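Local coordinates for WbbZ protein (Klebsiella pneumoniae subsp. pneumoniae NTUH-K2044, PDB 6X1L) that is of unknown function but probably transfers pyruvyl groups to a polysaccharide, as polysaccharide pyruvyl transferases do, at residues A[76-81]-A[248-253]; A[105-110]-A[124-129]; A[226-231]-A[241-246]; A[146-151]-A[256-261]. All coordinates share one frame; numbering follows the deposited sequence.

Interactions 1 and 4 join the two halves of a GT-B-like fold, each built round a parallel sheet, while interactions 2 and 3 each hold together elements within one half. Interaction 1 is a surface contact made by apolar packing and a CH-pi contact. The buried interaction 2, whose centre lies about 8 Å from that of interaction 1, relies on a network of charged groups and hydroxyls. Interactions 1 and 4 share helix 250-259, the first at its start and the second in its later part, where one direct hydrogen bond and a water accompany an aromatic contact. Partly buried interaction 3 has no hydrogen bond between its segments.

Interaction 1: residues A[76-81]-A[248-253]; sequences NLIEGL and YYKNEA
Across the junction between the two sheet-bearing halves of a GT-B-like fold, Tyr248, just ahead of helix 250-259, packs against Ile78 and Leu81 in the loop that follows strand 67-71. Ile78 lays its CG2 methyl over the middle of the tyrosine ring, a CH-pi contact in which CG2 stands 4.0 Å from the Tyr248 ring centroid and 5° off the ring normal. The same isoleucine uses its other branch on a second partner: its CD1 touches Lys250 CD at 3.6 Å. CG1 of Ile78 lies opposite the carbonyl carbon (chi1 -65°), which sends the two branches to different residues of 248-253. Leu81 runs antiparallel alongside the tyrosine side chain, with its CG 3.9 Å from Tyr248 CE1. Lys250, kinked in its middle torsions, presents its methylene chain to Ile78, while its NZ lies 4.1 Å from Leu81 CD1. At the phenol end, Tyr248 OH stands 3.6 Å from Glu79 O. The Glu79 carboxylate leads away from this contact and accepts a hydrogen bond from Tyr109 N, and Tyr248 O accepts one from Arg107 NE. No hydrogen bond joins the two segments directly. Shape and dispersion therefore do most of the work here, and the aliphatic part of a lysine serves as an apolar surface although its tip is charged.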
loop_
_atom_site.group_PDB
_atom_site.type_symbol
_atom_site.label_atom_id
_atom_site.label_comp_id
_atom_site.label_asym_id
_atom_site.label_seq_id
_atom_site.Cartn_x
_atom_site.Cartn_y
_atom_site.Cartn_z
ATOM N N ASN A 76 -3.811 -0.011 20.643
ATOM C CA ASN A 76 -5.107 0.653 20.590
ATOM C C ASN A 76 -5.733 0.815 21.972
ATOM O O ASN A 76 -6.530 1.738 22.184
ATOM C CB ASN A 76 -6.054 -0.118 19.667
ATOM C CG ASN A 76 -7.292 0.676 19.312
ATOM O OD1 ASN A 76 -8.304 0.611 20.010
ATOM N ND2 ASN A 76 -7.220 1.429 18.217
ATOM N N LEU A 77 -5.382 -0.053 22.924
ATOM C CA LEU A 77 -5.983 -0.030 24.260
ATOM C C LEU A 77 -5.323 1.056 25.112
ATOM O O LEU A 77 -4.578 0.794 26.059
ATOM C CB LEU A 77 -5.864 -1.397 24.918
ATOM C CG LEU A 77 -6.592 -2.532 24.204
ATOM C CD1 LEU A 77 -6.398 -3.846 24.938
ATOM C CD2 LEU A 77 -8.063 -2.195 24.071
ATOM N N ILE A 78 -5.625 2.304 24.765
ATOM C CA ILE A 78 -5.076 3.465 25.457
ATOM C C ILE A 78 -6.232 4.371 25.855
ATOM O O ILE A 78 -6.785 5.087 25.009
ATOM C CB ILE A 78 -4.056 4.224 24.602
ATOM C CG1 ILE A 78 -2.836 3.336 24.345
ATOM C CG2 ILE A 78 -3.652 5.521 25.292
ATOM C CD1 ILE A 78 -1.767 3.993 23.518
ATOM N N GLU A 79 -6.584 4.353 27.140
ATOM C CA GLU A 79 -7.701 5.152 27.630
ATOM C C GLU A 79 -7.403 6.636 27.469
ATOM O O GLU A 79 -6.291 7.101 27.739
ATOM C CB GLU A 79 -7.985 4.812 29.096
ATOM C CG GLU A 79 -9.187 5.526 29.679
ATOM C CD GLU A 79 -9.574 4.994 31.044
ATOM O OE1 GLU A 79 -10.693 5.304 31.502
ATOM O OE2 GLU A 79 -8.765 4.262 31.653
ATOM N N GLY A 80 -8.406 7.383 27.015
ATOM C CA GLY A 80 -8.219 8.771 26.660
ATOM C C GLY A 80 -7.715 9.002 25.252
ATOM O O GLY A 80 -7.599 10.161 24.838
ATOM N N LEU A 81 -7.407 7.938 24.506
ATOM C CA LEU A 81 -6.947 8.060 23.125
ATOM C C LEU A 81 -7.862 7.286 22.178
ATOM O O LEU A 81 -8.534 7.904 21.352
ATOM C CB LEU A 81 -5.501 7.583 22.991
ATOM C CG LEU A 81 -4.407 8.651 23.002
ATOM C CD1 LEU A 81 -3.118 8.085 22.424
ATOM C CD2 LEU A 81 -4.848 9.887 22.234
ATOM N N TYR A 248 2.400 9.057 26.234
ATOM C CA TYR A 248 2.133 7.814 26.958
ATOM C C TYR A 248 3.323 6.855 26.937
ATOM O O TYR A 248 3.147 5.645 27.120
ATOM C CB TYR A 248 0.885 7.113 26.405
ATOM C CG TYR A 248 -0.407 7.859 26.652
ATOM C CD1 TYR A 248 -0.880 8.798 25.741
ATOM C CD2 TYR A 248 -1.161 7.615 27.791
ATOM C CE1 TYR A 248 -2.067 9.478 25.969
ATOM C CE2 TYR A 248 -2.343 8.287 28.025
ATOM C CZ TYR A 248 -2.793 9.216 27.114
ATOM O OH TYR A 248 -3.974 9.880 27.355
ATOM N N TYR A 249 4.529 7.373 26.697
ATOM C CA TYR A 249 5.752 6.568 26.656
ATOM C C TYR A 249 5.627 5.391 25.694
ATOM O O TYR A 249 6.241 4.342 25.894
ATOM C CB TYR A 249 6.135 6.087 28.060
ATOM C CG TYR A 249 6.582 7.215 28.949
ATOM C CD1 TYR A 249 5.669 7.917 29.725
ATOM C CD2 TYR A 249 7.915 7.597 28.994
ATOM C CE1 TYR A 249 6.077 8.959 30.536
ATOM C CE2 TYR A 249 8.333 8.635 29.802
ATOM C CZ TYR A 249 7.409 9.314 30.571
ATOM O OH TYR A 249 7.823 10.351 31.371
ATOM N N LYS A 250 4.840 5.567 24.629
ATOM C CA LYS A 250 4.558 4.460 23.721
ATOM C C LYS A 250 5.806 4.046 22.952
ATOM O O LYS A 250 6.176 2.865 22.938
ATOM C CB LYS A 250 3.433 4.847 22.759
ATOM C CG LYS A 250 2.045 4.858 23.391
ATOM C CD LYS A 250 1.165 5.949 22.789
ATOM C CE LYS A 250 1.126 5.880 21.273
ATOM N NZ LYS A 250 0.444 7.070 20.684
ATOM N N ASN A 251 6.464 5.001 22.294
ATOM C CA ASN A 251 7.688 4.680 21.566
ATOM C C ASN A 251 8.828 4.335 22.519
ATOM O O ASN A 251 9.521 3.328 22.329
ATOM C CB ASN A 251 8.081 5.850 20.659
ATOM C CG ASN A 251 7.133 6.026 19.485
ATOM O OD1 ASN A 251 6.283 5.174 19.227
ATOM N ND2 ASN A 251 7.288 7.129 18.757
ATOM N N GLU A 252 9.032 5.152 23.555
ATOM C CA GLU A 252 10.192 4.977 24.425
ATOM C C GLU A 252 10.187 3.614 25.112
ATOM O O GLU A 252 11.242 2.987 25.267
ATOM C CB GLU A 252 10.246 6.102 25.461
ATOM C CG GLU A 252 11.511 6.089 26.317
ATOM C CD GLU A 252 11.579 7.248 27.299
ATOM O OE1 GLU A 252 10.747 8.172 27.191
ATOM O OE2 GLU A 252 12.465 7.232 28.181
ATOM N N ALA A 253 9.010 3.131 25.524
ATOM C CA ALA A 253 8.955 1.867 26.253
ATOM C C ALA A 253 9.294 0.683 25.354
ATOM O O ALA A 253 9.965 -0.259 25.789
ATOM C CB ALA A 253 7.577 1.680 26.891
#

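Interaction 2: residues A[105-110]-A[124-129]; sequences TIRGYS and CRENIT
The backbones of 105-110 and 124-129 come closest at Ile106 and Thr129, whose CA atoms are 5.6 Å apart. There the main chain of one segment meets a side chain of the other, as Ile106 N gives a nearly straight hydrogen bond (169°) to Thr129 OG1, 3.0 Å away. Thr129 OG1 also accepts from Arg107 NH1 at 2.8 Å, close to the guanidinium plane, and itself donates to Glu126 OE2 at 2.6 Å, approaching from above the carboxylate plane. Glu126 OE2 accepts a second hydrogen bond from Thr105 OG1, 2.8 Å away on the anti lone pair. Thr105 OG1 is in turn the acceptor for Arg125 NE at 2.8 Å, so each hydroxyl links N-H donors, one at Thr105 and two at Thr129, to the same carboxylate oxygen. The salt bridge from Arg107 NH1 to Glu126 OE2 is long, at 3.4 Å, and its hydrogen bond is weak; the guanidinium and carboxylate planes are nearly perpendicular, 87° apart. Arg107, bent at chi2 (-70°), brings its guanidinium between two methyls, with Thr105 CG2 on one face and Ile128 CG2 on the opposite one, and its NH1 also binds Ile106 O. Two hydroxyls thus grip Glu126 OE2, while OE1 caps the helix by accepting from Thr129 N. The contact links the end of strand 98-104 to the start of helix 127-135, with Glu126 resting on helix 250-259 and Arg125 reaching Asp149 beyond strand 144-146.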
loop_
_atom_site.group_PDB
_atom_site.type_symbol
_atom_site.label_atom_id
_atom_site.label_comp_id
_atom_site.label_asym_id
_atom_site.label_seq_id
_atom_site.Cartn_x
_atom_site.Cartn_y
_atom_site.Cartn_z
ATOM N N THR A 105 0.659 -2.690 23.887
ATOM C CA THR A 105 0.882 -1.557 24.775
ATOM C C THR A 105 -0.478 -1.114 25.295
ATOM O O THR A 105 -1.375 -0.801 24.505
ATOM C CB THR A 105 1.590 -0.412 24.046
ATOM O OG1 THR A 105 2.974 -0.742 23.854
ATOM C CG2 THR A 105 1.486 0.886 24.838
ATOM N N ILE A 106 -0.637 -1.114 26.617
ATOM C CA ILE A 106 -1.912 -0.840 27.268
ATOM C C ILE A 106 -1.713 0.312 28.241
ATOM O O ILE A 106 -0.738 0.328 29.002
ATOM C CB ILE A 106 -2.448 -2.086 27.997
ATOM C CG1 ILE A 106 -2.628 -3.244 27.015
ATOM C CG2 ILE A 106 -3.756 -1.775 28.706
ATOM C CD1 ILE A 106 -3.002 -4.547 27.683
ATOM N N ARG A 107 -2.630 1.275 28.218
ATOM C CA ARG A 107 -2.596 2.412 29.131
ATOM C C ARG A 107 -3.995 2.628 29.680
ATOM O O ARG A 107 -4.943 2.810 28.909
ATOM C CB ARG A 107 -2.095 3.680 28.432
ATOM C CG ARG A 107 -0.688 3.577 27.856
ATOM C CD ARG A 107 0.370 3.508 28.954
ATOM N NE ARG A 107 1.720 3.535 28.402
ATOM C CZ ARG A 107 2.448 2.451 28.149
ATOM N NH1 ARG A 107 1.961 1.245 28.411
ATOM N NH2 ARG A 107 3.665 2.573 27.632
ATOM N N GLY A 108 -4.126 2.603 31.006
ATOM C CA GLY A 108 -5.431 2.841 31.583
ATOM C C GLY A 108 -6.361 1.660 31.368
ATOM O O GLY A 108 -5.934 0.506 31.259
ATOM N N TYR A 109 -7.659 1.965 31.292
ATOM C CA TYR A 109 -8.705 0.944 31.224
ATOM C C TYR A 109 -8.565 -0.056 32.370
ATOM O O TYR A 109 -8.698 -1.270 32.190
ATOM C CB TYR A 109 -8.694 0.237 29.870
ATOM C CG TYR A 109 -9.151 1.108 28.717
ATOM C CD1 TYR A 109 -10.254 1.943 28.847
ATOM C CD2 TYR A 109 -8.474 1.102 27.504
ATOM C CE1 TYR A 109 -10.675 2.742 27.796
ATOM C CE2 TYR A 109 -8.889 1.897 26.448
ATOM C CZ TYR A 109 -9.989 2.715 26.602
ATOM O OH TYR A 109 -10.407 3.508 25.558
ATOM N N SER A 110 -8.293 0.465 33.569
ATOM C CA SER A 110 -8.087 -0.408 34.721
ATOM C C SER A 110 -9.352 -1.172 35.084
ATOM O O SER A 110 -9.269 -2.312 35.553
ATOM C CB SER A 110 -7.589 0.407 35.916
ATOM O OG SER A 110 -8.440 1.506 36.187
ATOM N N CYS A 124 2.359 -8.432 27.010
ATOM C CA CYS A 124 2.818 -7.052 27.029
ATOM C C CYS A 124 4.102 -6.933 26.222
ATOM O O CYS A 124 5.009 -7.762 26.357
ATOM C CB CYS A 124 3.052 -6.585 28.467
ATOM S SG CYS A 124 1.720 -7.065 29.597
ATOM N N ARG A 125 4.183 -5.900 25.384
ATOM C CA ARG A 125 5.331 -5.729 24.506
ATOM C C ARG A 125 6.377 -4.770 25.068
ATOM O O ARG A 125 7.345 -4.453 24.370
ATOM C CB ARG A 125 4.877 -5.271 23.114
ATOM C CG ARG A 125 4.260 -3.887 23.054
ATOM C CD ARG A 125 3.778 -3.589 21.627
ATOM N NE ARG A 125 3.295 -2.220 21.489
ATOM C CZ ARG A 125 2.765 -1.728 20.373
ATOM N NH1 ARG A 125 2.640 -2.499 19.301
ATOM N NH2 ARG A 125 2.352 -0.469 20.334
ATOM N N GLU A 126 6.209 -4.302 26.304
ATOM C CA GLU A 126 7.255 -3.535 26.973
ATOM C C GLU A 126 7.017 -3.574 28.479
ATOM O O GLU A 126 6.006 -4.091 28.958
ATOM C CB GLU A 126 7.334 -2.092 26.455
ATOM C CG GLU A 126 6.049 -1.546 25.834
ATOM C CD GLU A 126 5.048 -1.081 26.867
ATOM O OE1 GLU A 126 5.406 -1.036 28.067
ATOM O OE2 GLU A 126 3.907 -0.754 26.476
ATOM N N ASN A 127 7.972 -2.999 29.217
ATOM C CA ASN A 127 8.012 -3.139 30.674
ATOM C C ASN A 127 6.967 -2.286 31.378
ATOM O O ASN A 127 6.562 -2.612 32.502
ATOM C CB ASN A 127 9.400 -2.769 31.196
ATOM C CG ASN A 127 10.357 -3.936 31.182
ATOM O OD1 ASN A 127 10.022 -5.035 31.622
ATOM N ND2 ASN A 127 11.562 -3.703 30.674
ATOM N N ILE A 128 6.554 -1.175 30.767
ATOM C CA ILE A 128 5.576 -0.302 31.408
ATOM C C ILE A 128 4.212 -0.975 31.439
ATOM O O ILE A 128 3.523 -0.972 32.466
ATOM C CB ILE A 128 5.522 1.060 30.695
ATOM C CG1 ILE A 128 6.884 1.752 30.776
ATOM C CG2 ILE A 128 4.435 1.933 31.310
ATOM C CD1 ILE A 128 6.877 3.174 30.274
ATOM N N THR A 129 3.807 -1.575 30.319
ATOM C CA THR A 129 2.555 -2.323 30.290
ATOM C C THR A 129 2.621 -3.542 31.204
ATOM O O THR A 129 1.657 -3.845 31.915
ATOM C CB THR A 129 2.230 -2.738 28.853
ATOM O OG1 THR A 129 1.987 -1.566 28.068
ATOM C CG2 THR A 129 0.995 -3.624 28.811
#

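Interaction 3: residues A[226-231]-A[241-246]; sequences DRLHVA and VNFYPN
Phe243 and Ala231 form the tight centre of a beta-alpha-beta crossover, in which helix 228-236 connects the parallel strands 220-225 and 240-243. The methyl of Ala231 sits over the middle of the phenylalanine ring, its CB 3.6 Å from the Phe243 ring centroid and 7° off the normal. CG of Phe243 is anti to the backbone N (chi1 -164°), which carries the ring beneath the first turn of the helix. Leu228 reaches the far end of the ring, its CD1 3.7 Å from Phe243 CZ, and the main-chain carbon of Asp226 lies at the ring edge, near its plane. Val241 adds a looser contact, CG1 standing 4.2 Å from Ala231 CB. No hydrogen bond joins the two segments anywhere; close fitting of apolar groups joins helix to strand.

The margin beyond the strand end is more open and more polar. Asp226 turns its carboxylate away from 241-246, where OD1 accepts from Arg174 N, and Arg227 makes its salt bridge outside the contact, with Asp190. Asn251 ND2 bridges the carbonyls of Asp226 and Tyr244, tying the two loops to helix 250-259. Between these loops the side chains touch lightly, Asp226 CB lying 4.0 Å from Tyr244 CB, and the backbones meet through a CA-H...O contact from Asp226 CA to Tyr244 O, 3.6 Å long with 140° at the hydrogen.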
loop_
_atom_site.group_PDB
_atom_site.type_symbol
_atom_site.label_atom_id
_atom_site.label_comp_id
_atom_site.label_asym_id
_atom_site.label_seq_id
_atom_site.Cartn_x
_atom_site.Cartn_y
_atom_site.Cartn_z
ATOM N N ASP A 226 9.058 9.057 14.168
ATOM C CA ASP A 226 8.353 8.891 15.434
ATOM C C ASP A 226 7.254 7.838 15.319
ATOM O O ASP A 226 6.318 7.822 16.126
ATOM C CB ASP A 226 7.770 10.225 15.911
ATOM C CG ASP A 226 6.691 10.777 14.972
ATOM O OD1 ASP A 226 6.376 10.136 13.952
ATOM O OD2 ASP A 226 6.149 11.866 15.258
ATOM N N ARG A 227 7.343 6.984 14.301
ATOM C CA ARG A 227 6.372 5.932 14.037
ATOM C C ARG A 227 6.992 4.599 14.428
ATOM O O ARG A 227 7.991 4.184 13.833
ATOM C CB ARG A 227 5.974 5.920 12.559
ATOM C CG ARG A 227 5.146 7.107 12.111
ATOM C CD ARG A 227 3.741 7.038 12.682
ATOM N NE ARG A 227 2.799 7.840 11.907
ATOM C CZ ARG A 227 1.518 7.995 12.227
ATOM N NH1 ARG A 227 1.029 7.406 13.314
ATOM N NH2 ARG A 227 0.726 8.741 11.466
ATOM N N LEU A 228 6.387 3.931 15.413
ATOM C CA LEU A 228 7.004 2.755 16.022
ATOM C C LEU A 228 7.398 1.718 14.977
ATOM O O LEU A 228 8.549 1.270 14.933
ATOM C CB LEU A 228 6.051 2.140 17.047
ATOM C CG LEU A 228 6.568 0.876 17.729
ATOM C CD1 LEU A 228 7.879 1.163 18.448
ATOM C CD2 LEU A 228 5.525 0.347 18.702
ATOM N N HIS A 229 6.460 1.327 14.123
ATOM C CA HIS A 229 6.746 0.207 13.242
ATOM C C HIS A 229 7.550 0.600 12.013
ATOM O O HIS A 229 8.148 -0.278 11.386
ATOM C CB HIS A 229 5.446 -0.499 12.873
ATOM C CG HIS A 229 4.900 -1.308 14.006
ATOM N ND1 HIS A 229 4.072 -0.773 14.969
ATOM C CD2 HIS A 229 5.129 -2.590 14.376
ATOM C CE1 HIS A 229 3.785 -1.702 15.864
ATOM N NE2 HIS A 229 4.417 -2.813 15.528
ATOM N N VAL A 230 7.623 1.888 11.680
ATOM C CA VAL A 230 8.682 2.343 10.787
ATOM C C VAL A 230 10.041 2.115 11.436
ATOM O O VAL A 230 10.965 1.571 10.818
ATOM C CB VAL A 230 8.480 3.823 10.415
ATOM C CG1 VAL A 230 9.677 4.332 9.619
ATOM C CG2 VAL A 230 7.189 4.002 9.627
ATOM N N ALA A 231 10.179 2.518 12.700
ATOM C CA ALA A 231 11.434 2.305 13.411
ATOM C C ALA A 231 11.768 0.823 13.511
ATOM O O ALA A 231 12.927 0.427 13.332
ATOM C CB ALA A 231 11.365 2.939 14.800
ATOM N N VAL A 241 18.850 4.416 12.328
ATOM C CA VAL A 241 17.497 4.831 12.681
ATOM C C VAL A 241 17.557 5.851 13.809
ATOM O O VAL A 241 18.192 5.609 14.842
ATOM C CB VAL A 241 16.631 3.628 13.090
ATOM C CG1 VAL A 241 15.205 4.075 13.393
ATOM C CG2 VAL A 241 16.655 2.571 12.004
ATOM N N ASN A 242 16.882 6.980 13.611
ATOM C CA ASN A 242 16.740 8.025 14.624
ATOM C C ASN A 242 15.272 8.054 15.040
ATOM O O ASN A 242 14.420 8.573 14.311
ATOM C CB ASN A 242 17.207 9.372 14.084
ATOM C CG ASN A 242 18.680 9.373 13.729
ATOM O OD1 ASN A 242 19.522 8.985 14.539
ATOM N ND2 ASN A 242 18.998 9.790 12.510
ATOM N N PHE A 243 14.986 7.489 16.208
ATOM C CA PHE A 243 13.628 7.263 16.685
ATOM C C PHE A 243 13.245 8.356 17.678
ATOM O O PHE A 243 13.990 8.629 18.625
ATOM C CB PHE A 243 13.537 5.882 17.337
ATOM C CG PHE A 243 12.138 5.380 17.535
ATOM C CD1 PHE A 243 11.072 5.949 16.861
ATOM C CD2 PHE A 243 11.891 4.326 18.406
ATOM C CE1 PHE A 243 9.787 5.476 17.049
ATOM C CE2 PHE A 243 10.613 3.852 18.600
ATOM C CZ PHE A 243 9.560 4.424 17.919
ATOM N N TYR A 244 12.072 8.973 17.465
ATOM C CA TYR A 244 11.628 10.090 18.290
ATOM C C TYR A 244 10.415 9.709 19.139
ATOM O O TYR A 244 9.629 8.833 18.758
ATOM C CB TYR A 244 11.278 11.301 17.415
ATOM C CG TYR A 244 12.486 11.971 16.797
ATOM C CD1 TYR A 244 13.133 11.412 15.701
ATOM C CD2 TYR A 244 12.980 13.163 17.311
ATOM C CE1 TYR A 244 14.237 12.022 15.138
ATOM C CE2 TYR A 244 14.081 13.779 16.751
ATOM C CZ TYR A 244 14.705 13.205 15.666
ATOM O OH TYR A 244 15.802 13.816 15.110
ATOM N N PRO A 245 10.227 10.353 20.289
ATOM C CA PRO A 245 9.169 9.935 21.216
ATOM C C PRO A 245 7.795 10.466 20.823
ATOM O O PRO A 245 7.636 11.292 19.922
ATOM C CB PRO A 245 9.620 10.534 22.552
ATOM C CG PRO A 245 10.392 11.744 22.168
ATOM C CD PRO A 245 11.076 11.412 20.866
ATOM N N ASN A 246 6.791 9.943 21.523
ATOM C CA ASN A 246 5.425 10.446 21.496
ATOM C C ASN A 246 4.863 10.321 22.913
ATOM O O ASN A 246 5.604 10.114 23.879
ATOM C CB ASN A 246 4.584 9.700 20.450
ATOM C CG ASN A 246 4.535 8.206 20.698
ATOM O OD1 ASN A 246 5.239 7.684 21.564
ATOM N ND2 ASN A 246 3.708 7.507 19.929
#

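Interaction 4: residues A[146-151]-A[256-261]; sequences ITDDMA and NYSLFN
Ile146 lays its CD1 methyl over one face of the Tyr257 ring, with CD1 4.0 Å from the Tyr257 ring centroid and 30° off the normal, hence displaced from the centre towards CE1. The extended isoleucine (chi1 -178°, chi2 166°) also brings its CG1 alongside the phenol, 3.5 Å from Tyr257 OH. Further along the ring, Asp148 OD1 approaches CE2 of Tyr257 obliquely at 3.6 Å, while Asp148 N lies at the ring edge, near its plane. The next residue of the helix adds a polar contact: Ser258 OG donates to Asp148 OD1 in a very short hydrogen bond of 2.5 Å, a length that is doubtful. That same hydroxyl accepts from a water, 2.8 Å from Ser258 OG, which in turn accepts from Asp149 N, so the serine is tied to two successive residues of the loop. Asp149 forms an Asx turn, its OD2 accepting the N-H of Ala151, and its carboxylate also meets Arg125 and His229. The contact thus sets the later part of helix 250-259 against the loop leaving strand 144-146, an outermost strand of the six-stranded sheet, and belongs to the interface between the two halves of a GT-B-like fold.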
loop_
_atom_site.group_PDB
_atom_site.type_symbol
_atom_site.label_atom_id
_atom_site.label_comp_id
_atom_site.label_asym_id
_atom_site.label_seq_id
_atom_site.Cartn_x
_atom_site.Cartn_y
_atom_site.Cartn_z
ATOM N N ILE A 146 5.394 -10.985 29.182
ATOM C CA ILE A 146 6.092 -9.919 28.478
ATOM C C ILE A 146 6.931 -10.539 27.369
ATOM O O ILE A 146 7.597 -11.560 27.579
ATOM C CB ILE A 146 6.965 -9.076 29.432
ATOM C CG1 ILE A 146 7.649 -7.937 28.672
ATOM C CG2 ILE A 146 7.986 -9.944 30.153
ATOM C CD1 ILE A 146 8.234 -6.874 29.571
ATOM N N THR A 147 6.883 -9.935 26.184
ATOM C CA THR A 147 7.651 -10.422 25.048
ATOM C C THR A 147 7.642 -9.334 23.984
ATOM O O THR A 147 6.929 -8.335 24.100
ATOM C CB THR A 147 7.091 -11.750 24.519
ATOM O OG1 THR A 147 7.938 -12.261 23.483
ATOM C CG2 THR A 147 5.677 -11.573 23.993
ATOM N N ASP A 148 8.454 -9.530 22.950
ATOM C CA ASP A 148 8.597 -8.519 21.910
ATOM C C ASP A 148 7.300 -8.331 21.132
ATOM O O ASP A 148 6.499 -9.256 20.975
ATOM C CB ASP A 148 9.719 -8.903 20.944
ATOM C CG ASP A 148 11.096 -8.722 21.549
ATOM O OD1 ASP A 148 11.324 -7.691 22.216
ATOM O OD2 ASP A 148 11.949 -9.615 21.360
ATOM N N ASP A 149 7.099 -7.104 20.648
ATOM C CA ASP A 149 6.072 -6.838 19.648
ATOM C C ASP A 149 6.141 -7.883 18.542
ATOM O O ASP A 149 7.217 -8.389 18.206
ATOM C CB ASP A 149 6.256 -5.432 19.067
ATOM C CG ASP A 149 5.214 -5.085 18.006
ATOM O OD1 ASP A 149 4.115 -4.606 18.369
ATOM O OD2 ASP A 149 5.496 -5.286 16.805
HETATM N N MSE A 150 4.981 -8.232 17.993
HETATM C CA MSE A 150 4.899 -9.284 16.980
HETATM C C MSE A 150 5.810 -9.024 15.776
HETATM O O MSE A 150 6.353 -9.967 15.194
HETATM C CB MSE A 150 3.457 -9.458 16.490
HETATM C CG MSE A 150 2.489 -10.016 17.518
HETATM SE SE MSE A 150 3.040 -11.742 18.251
HETATM C CE MSE A 150 2.961 -12.829 16.636
ATOM N N ALA A 151 5.995 -7.749 15.417
ATOM C CA ALA A 151 6.755 -7.425 14.210
ATOM C C ALA A 151 8.177 -7.967 14.251
ATOM O O ALA A 151 8.779 -8.175 13.194
ATOM C CB ALA A 151 6.783 -5.913 13.979
ATOM N N ASN A 256 13.174 0.767 24.792
ATOM C CA ASN A 256 13.981 0.294 25.913
ATOM C C ASN A 256 13.934 -1.221 26.046
ATOM O O ASN A 256 14.931 -1.837 26.436
ATOM C CB ASN A 256 13.518 0.956 27.213
ATOM C CG ASN A 256 13.903 2.422 27.291
ATOM O OD1 ASN A 256 14.940 2.833 26.771
ATOM N ND2 ASN A 256 13.068 3.220 27.946
ATOM N N TYR A 257 12.806 -1.845 25.705
ATOM C CA TYR A 257 12.678 -3.287 25.874
ATOM C C TYR A 257 13.229 -4.084 24.695
ATOM O O TYR A 257 13.827 -5.146 24.898
ATOM C CB TYR A 257 11.213 -3.671 26.099
ATOM C CG TYR A 257 11.033 -5.147 26.379
ATOM C CD1 TYR A 257 11.431 -5.698 27.597
ATOM C CD2 TYR A 257 10.478 -5.990 25.430
ATOM C CE1 TYR A 257 11.276 -7.048 27.854
ATOM C CE2 TYR A 257 10.319 -7.341 25.679
ATOM C CZ TYR A 257 10.718 -7.864 26.892
ATOM O OH TYR A 257 10.558 -9.208 27.138
ATOM N N SER A 258 13.047 -3.595 23.467
ATOM C CA SER A 258 13.284 -4.400 22.275
ATOM C C SER A 258 14.375 -3.875 21.353
ATOM O O SER A 258 15.022 -4.679 20.679
ATOM C CB SER A 258 11.988 -4.532 21.461
ATOM O OG SER A 258 11.000 -5.246 22.183
ATOM N N LEU A 259 14.593 -2.564 21.290
ATOM C CA LEU A 259 15.538 -2.000 20.333
ATOM C C LEU A 259 16.880 -1.640 20.945
ATOM O O LEU A 259 17.896 -1.682 20.246
ATOM C CB LEU A 259 14.936 -0.759 19.664
ATOM C CG LEU A 259 13.704 -1.023 18.796
ATOM C CD1 LEU A 259 13.098 0.282 18.296
ATOM C CD2 LEU A 259 14.052 -1.936 17.627
ATOM N N PHE A 260 16.910 -1.289 22.228
ATOM C CA PHE A 260 18.164 -0.963 22.895
ATOM C C PHE A 260 19.122 -2.147 22.853
ATOM O O PHE A 260 18.738 -3.284 23.146
ATOM C CB PHE A 260 17.895 -0.554 24.343
ATOM C CG PHE A 260 19.136 -0.241 25.120
ATOM C CD1 PHE A 260 19.699 1.023 25.064
ATOM C CD2 PHE A 260 19.744 -1.209 25.907
ATOM C CE1 PHE A 260 20.844 1.317 25.776
ATOM C CE2 PHE A 260 20.889 -0.920 26.617
ATOM C CZ PHE A 260 21.440 0.345 26.553
ATOM N N ASN A 261 20.372 -1.873 22.469
ATOM C CA ASN A 261 21.461 -2.849 22.446
ATOM C C ASN A 261 21.258 -3.950 21.408
ATOM O O ASN A 261 22.217 -4.352 20.741
ATOM C CB ASN A 261 21.661 -3.467 23.835
HETATM O O HOH W 1 8.283 -4.814 21.793
#